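PDB 6G9C: immunomodulatory active chitinase from Trichuris suis, which probably hydrolyses and binds chitin as a secreted family 18 glycosidase of a parasitic whipworm, and has immunomodulatory activity. Local coordinates for residues A[284-287]-A[291-294]; A[329-334]-A[350-355]. All blocks are in the same frame, centred on the assembly; numbering follows the deposited sequence.

Contact 1 of 2, residues A[284-287]-A[291-294]; sequences ASKT and APAQ
Lys286 faces Ala291 and Pro292 across a short turn, and the contact is almost wholly one of carbon against carbon and carbon against a peptide oxygen. The methyl group of Ala291 makes the closest approach: it lies over the flat face of the Lys286-Thr287 peptide, with Ala291 CB 3.3 Å from Lys286 O, 3.8 Å from Lys286 C and 4.2 Å from Thr287 N. The side chain of Lys286 starts beside this methyl, with Lys286 CB 4.3 Å from Ala291 CB. CG is placed next to the backbone N of its own residue (chi1 -73°), and beyond it the chain is fully extended. CG is farther from the proline than either carbon beside it. CD comes alongside the Pro292 ring at its CD and CG corner, the approach between Lys286 CD and Pro292 CD being 4.2 Å. CE and NZ then run on past the ring, more than 4.5 Å from any atom of 291-294, toward the exposed side of the loop. The lysine therefore meets this partner through its aliphatic part rather than its ammonium group. Thr287 directs its CB away from 291-294, while its carbonyl oxygen is hydrogen-bonded to Trp341 NE1. Both segments belong to the loop between strands 268-281 and 308-310. Leu281, near the end of the first strand, packs against Thr287 and the buried Ala291. Backbone hydrogen bonds tie Pro292 to Ser282 and Gln294 to Thr280, so that the returning chain is held next to the end of strand 268-281, with Thr228 and Thr230 bonded to Ala293 and Ala291.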
loop_
_atom_site.group_PDB
_atom_site.type_symbol
_atom_site.label_atom_id
_atom_site.label_comp_id
_atom_site.label_asym_id
_atom_site.label_seq_id
_atom_site.Cartn_x
_atom_site.Cartn_y
_atom_site.Cartn_z
ATOM N N ALA A 284 34.489 25.825 -32.782
ATOM C CA ALA A 284 34.067 24.460 -33.076
ATOM C C ALA A 284 35.241 23.525 -33.339
ATOM O O ALA A 284 35.068 22.303 -33.278
ATOM C CB ALA A 284 33.119 24.452 -34.274
ATOM N N SER A 285 36.423 24.061 -33.637
ATOM C CA SER A 285 37.624 23.256 -33.809
ATOM C C SER A 285 38.345 22.961 -32.496
ATOM O O SER A 285 39.329 22.214 -32.503
ATOM C CB SER A 285 38.592 23.961 -34.766
ATOM O OG SER A 285 39.112 25.140 -34.166
ATOM N N LYS A 286 37.902 23.537 -31.382
ATOM C CA LYS A 286 38.512 23.323 -30.069
ATOM C C LYS A 286 37.479 22.588 -29.228
ATOM O O LYS A 286 36.515 23.192 -28.756
ATOM C CB LYS A 286 38.919 24.642 -29.418
ATOM C CG LYS A 286 40.136 25.306 -30.045
ATOM C CD LYS A 286 40.340 26.692 -29.454
ATOM C CE LYS A 286 41.679 27.297 -29.863
ATOM N NZ LYS A 286 41.741 28.743 -29.491
ATOM N N THR A 287 37.672 21.279 -29.059
ATOM C CA THR A 287 36.647 20.432 -28.458
ATOM C C THR A 287 37.156 19.631 -27.265
ATOM O O THR A 287 36.451 18.723 -26.799
ATOM C CB THR A 287 36.066 19.472 -29.506
ATOM O OG1 THR A 287 37.075 18.529 -29.887
ATOM C CG2 THR A 287 35.610 20.235 -30.762
ATOM N N ALA A 291 38.032 23.400 -23.253
ATOM C CA ALA A 291 37.924 24.278 -24.407
ATOM C C ALA A 291 37.093 25.512 -24.054
ATOM O O ALA A 291 36.179 25.442 -23.229
ATOM C CB ALA A 291 37.291 23.541 -25.586
ATOM N N PRO A 292 37.388 26.660 -24.661
ATOM C CA PRO A 292 36.620 27.868 -24.335
ATOM C C PRO A 292 35.175 27.730 -24.789
ATOM O O PRO A 292 34.879 27.106 -25.813
ATOM C CB PRO A 292 37.351 28.978 -25.105
ATOM C CG PRO A 292 38.047 28.274 -26.216
ATOM C CD PRO A 292 38.428 26.913 -25.667
ATOM N N ALA A 293 34.274 28.316 -24.006
ATOM C CA ALA A 293 32.853 28.306 -24.303
ATOM C C ALA A 293 32.323 29.728 -24.289
ATOM O O ALA A 293 32.840 30.594 -23.577
ATOM C CB ALA A 293 32.073 27.473 -23.300
ATOM N N GLN A 294 31.283 29.964 -25.083
ATOM C CA GLN A 294 30.649 31.271 -25.147
ATOM C C GLN A 294 29.311 31.311 -24.424
ATOM O O GLN A 294 28.714 32.382 -24.310
ATOM C CB GLN A 294 30.464 31.701 -26.604
ATOM C CG GLN A 294 29.532 30.824 -27.418
ATOM C CD GLN A 294 29.307 31.381 -28.814
ATOM O OE1 GLN A 294 30.112 31.161 -29.722
ATOM N NE2 GLN A 294 28.217 32.119 -28.987
#

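Contact 2 of 2, residues A[329-334]-A[350-355]; sequences ESKTPY and MKAKIN
Lys331 meets helix 347-360 from a backbone shape unusual for a residue with a side chain: its phi of 60° and psi of 40° are left-handed helical values, more often taken by glycine. With Thr332 it sits across from Asp327 in a G1 beta bulge, at the tight end of the hairpin formed by strands 323-327 and 332-337. The bulge brings Lys331 CB up to the methyl of Ala352, at 4.1 Å from Ala352 CB. CG, anti to the carbonyl carbon, stays near this methyl, and the bend at chi2 (-67°) keeps CD beside it before the chain leads away; NZ forms a salt bridge with Asp328. In family 18 chitinases of this type an alpha+beta domain is inserted late in the TIM barrel; the hairpin fits this insertion, and helix 347-360, which precedes strand 364-368, returns to the barrel. Next in the chain, Thr332 turns its CG2 toward the stretched Lys353, whose NZ is 4.3 Å away. That buried ammonium is claimed by other partners, a salt bridge to Asp345 and a hydrogen bond to Ser234 O, which fix the end of the chain beside the threonine methyl. Thr332 OG1 is hydrogen-bonded to Ser330 OG at 2.8 Å, and Ser330 OG also bonds Asp327 OD2.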
loop_
_atom_site.group_PDB
_atom_site.type_symbol
_atom_site.label_atom_id
_atom_site.label_comp_id
_atom_site.label_asym_id
_atom_site.label_seq_id
_atom_site.Cartn_x
_atom_site.Cartn_y
_atom_site.Cartn_z
ATOM N N GLU A 329 40.798 9.238 -17.791
ATOM C CA GLU A 329 41.263 9.755 -16.507
ATOM C C GLU A 329 40.102 9.941 -15.538
ATOM O O GLU A 329 40.152 9.485 -14.390
ATOM C CB GLU A 329 42.000 11.077 -16.710
ATOM C CG GLU A 329 43.448 11.042 -16.285
ATOM C CD GLU A 329 44.104 12.401 -16.376
ATOM O OE1 GLU A 329 43.774 13.153 -17.313
ATOM O OE2 GLU A 329 44.940 12.716 -15.506
ATOM N N SER A 330 39.052 10.620 -15.983
ATOM C CA SER A 330 37.871 10.835 -15.164
ATOM C C SER A 330 36.878 9.683 -15.235
ATOM O O SER A 330 35.931 9.660 -14.443
ATOM C CB SER A 330 37.171 12.123 -15.590
ATOM O OG SER A 330 36.602 11.972 -16.886
ATOM N N LYS A 331 37.066 8.743 -16.172
ATOM C CA LYS A 331 36.119 7.649 -16.418
ATOM C C LYS A 331 34.734 8.175 -16.815
ATOM O O LYS A 331 33.703 7.653 -16.386
ATOM C CB LYS A 331 36.021 6.711 -15.208
ATOM C CG LYS A 331 37.308 5.940 -14.903
ATOM C CD LYS A 331 37.630 4.933 -15.997
ATOM C CE LYS A 331 38.964 4.224 -15.762
ATOM N NZ LYS A 331 39.147 3.095 -16.735
ATOM N N THR A 332 34.699 9.220 -17.640
ATOM C CA THR A 332 33.432 9.769 -18.110
ATOM C C THR A 332 33.531 10.055 -19.604
ATOM O O THR A 332 34.633 10.264 -20.129
ATOM C CB THR A 332 33.031 11.070 -17.390
ATOM O OG1 THR A 332 33.977 12.106 -17.695
ATOM C CG2 THR A 332 32.938 10.868 -15.858
ATOM N N PRO A 333 32.395 10.068 -20.307
ATOM C CA PRO A 333 32.397 10.461 -21.717
ATOM C C PRO A 333 31.991 11.908 -21.906
ATOM O O PRO A 333 31.362 12.507 -21.025
ATOM C CB PRO A 333 31.354 9.525 -22.327
ATOM C CG PRO A 333 30.339 9.441 -21.228
ATOM C CD PRO A 333 31.118 9.433 -19.933
ATOM N N TYR A 334 32.355 12.488 -23.043
ATOM C CA TYR A 334 31.746 13.735 -23.448
ATOM C C TYR A 334 31.309 13.620 -24.900
ATOM O O TYR A 334 31.730 12.715 -25.629
ATOM C CB TYR A 334 32.669 14.941 -23.201
ATOM C CG TYR A 334 33.968 15.024 -23.978
ATOM C CD1 TYR A 334 34.034 15.700 -25.192
ATOM C CD2 TYR A 334 35.146 14.502 -23.452
ATOM C CE1 TYR A 334 35.236 15.825 -25.882
ATOM C CE2 TYR A 334 36.356 14.638 -24.123
ATOM C CZ TYR A 334 36.388 15.289 -25.344
ATOM O OH TYR A 334 37.574 15.403 -26.016
ATOM N N MET A 350 28.955 4.688 -15.544
ATOM C CA MET A 350 28.214 4.121 -14.416
ATOM C C MET A 350 28.847 2.823 -13.946
ATOM O O MET A 350 28.922 2.558 -12.737
ATOM C CB MET A 350 26.757 3.878 -14.804
ATOM C CG MET A 350 25.988 5.130 -15.126
ATOM S SD MET A 350 25.491 5.989 -13.635
ATOM C CE MET A 350 23.723 5.783 -13.766
ATOM N N LYS A 351 29.306 1.997 -14.894
ATOM C CA LYS A 351 29.972 0.747 -14.552
ATOM C C LYS A 351 31.201 1.007 -13.703
ATOM O O LYS A 351 31.434 0.330 -12.692
ATOM C CB LYS A 351 30.381 -0.001 -15.832
ATOM C CG LYS A 351 29.623 -1.251 -16.121
ATOM C CD LYS A 351 30.001 -1.812 -17.510
ATOM C CE LYS A 351 31.504 -2.025 -17.668
ATOM N NZ LYS A 351 31.858 -2.588 -19.016
ATOM N N ALA A 352 32.031 1.960 -14.129
ATOM C CA ALA A 352 33.248 2.251 -13.386
ATOM C C ALA A 352 32.917 2.769 -11.992
ATOM O O ALA A 352 33.509 2.328 -11.000
ATOM C CB ALA A 352 34.104 3.255 -14.158
ATOM N N LYS A 353 31.948 3.686 -11.898
ATOM C CA LYS A 353 31.594 4.289 -10.614
ATOM C C LYS A 353 30.975 3.267 -9.660
ATOM O O LYS A 353 31.340 3.205 -8.481
ATOM C CB LYS A 353 30.636 5.456 -10.845
ATOM C CG LYS A 353 31.316 6.658 -11.502
ATOM C CD LYS A 353 30.304 7.732 -11.864
ATOM C CE LYS A 353 31.005 9.020 -12.276
ATOM N NZ LYS A 353 30.028 10.049 -12.751
ATOM N N ILE A 354 30.027 2.465 -10.151
ATOM C CA ILE A 354 29.343 1.503 -9.287
ATOM C C ILE A 354 30.290 0.387 -8.852
ATOM O O ILE A 354 30.218 -0.096 -7.713
ATOM C CB ILE A 354 28.090 0.958 -9.995
ATOM C CG1 ILE A 354 27.109 2.105 -10.246
ATOM C CG2 ILE A 354 27.413 -0.139 -9.162
ATOM C CD1 ILE A 354 25.906 1.719 -11.064
ATOM N N ASN A 355 31.172 -0.065 -9.751
ATOM C CA ASN A 355 32.190 -1.031 -9.352
ATOM C C ASN A 355 33.165 -0.413 -8.358
ATOM O O ASN A 355 33.647 -1.094 -7.445
ATOM C CB ASN A 355 32.939 -1.554 -10.580
ATOM C CG ASN A 355 32.173 -2.635 -11.314
ATOM O OD1 ASN A 355 31.700 -3.600 -10.715
ATOM N ND2 ASN A 355 32.051 -2.479 -12.622
#

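Contact 1 closes before contact 2 opens along the chain, and their centres lie about 23 Å apart. Contact 1 is farther out, about 29 Å from the centre of the chain against about 17 Å for contact 2. Strand 268-281 serves both: its end backs the loop of contact 1, while Leu272 touches Lys353 and Ile354 of contact 2. The two meet where Thr287 O packs 3.3 Å from Tyr334 CE1, next to Trp341, which bonds the first and stacks its ring with the second. Together they run from the outer loop of the probable insertion domain to its junction with the barrel.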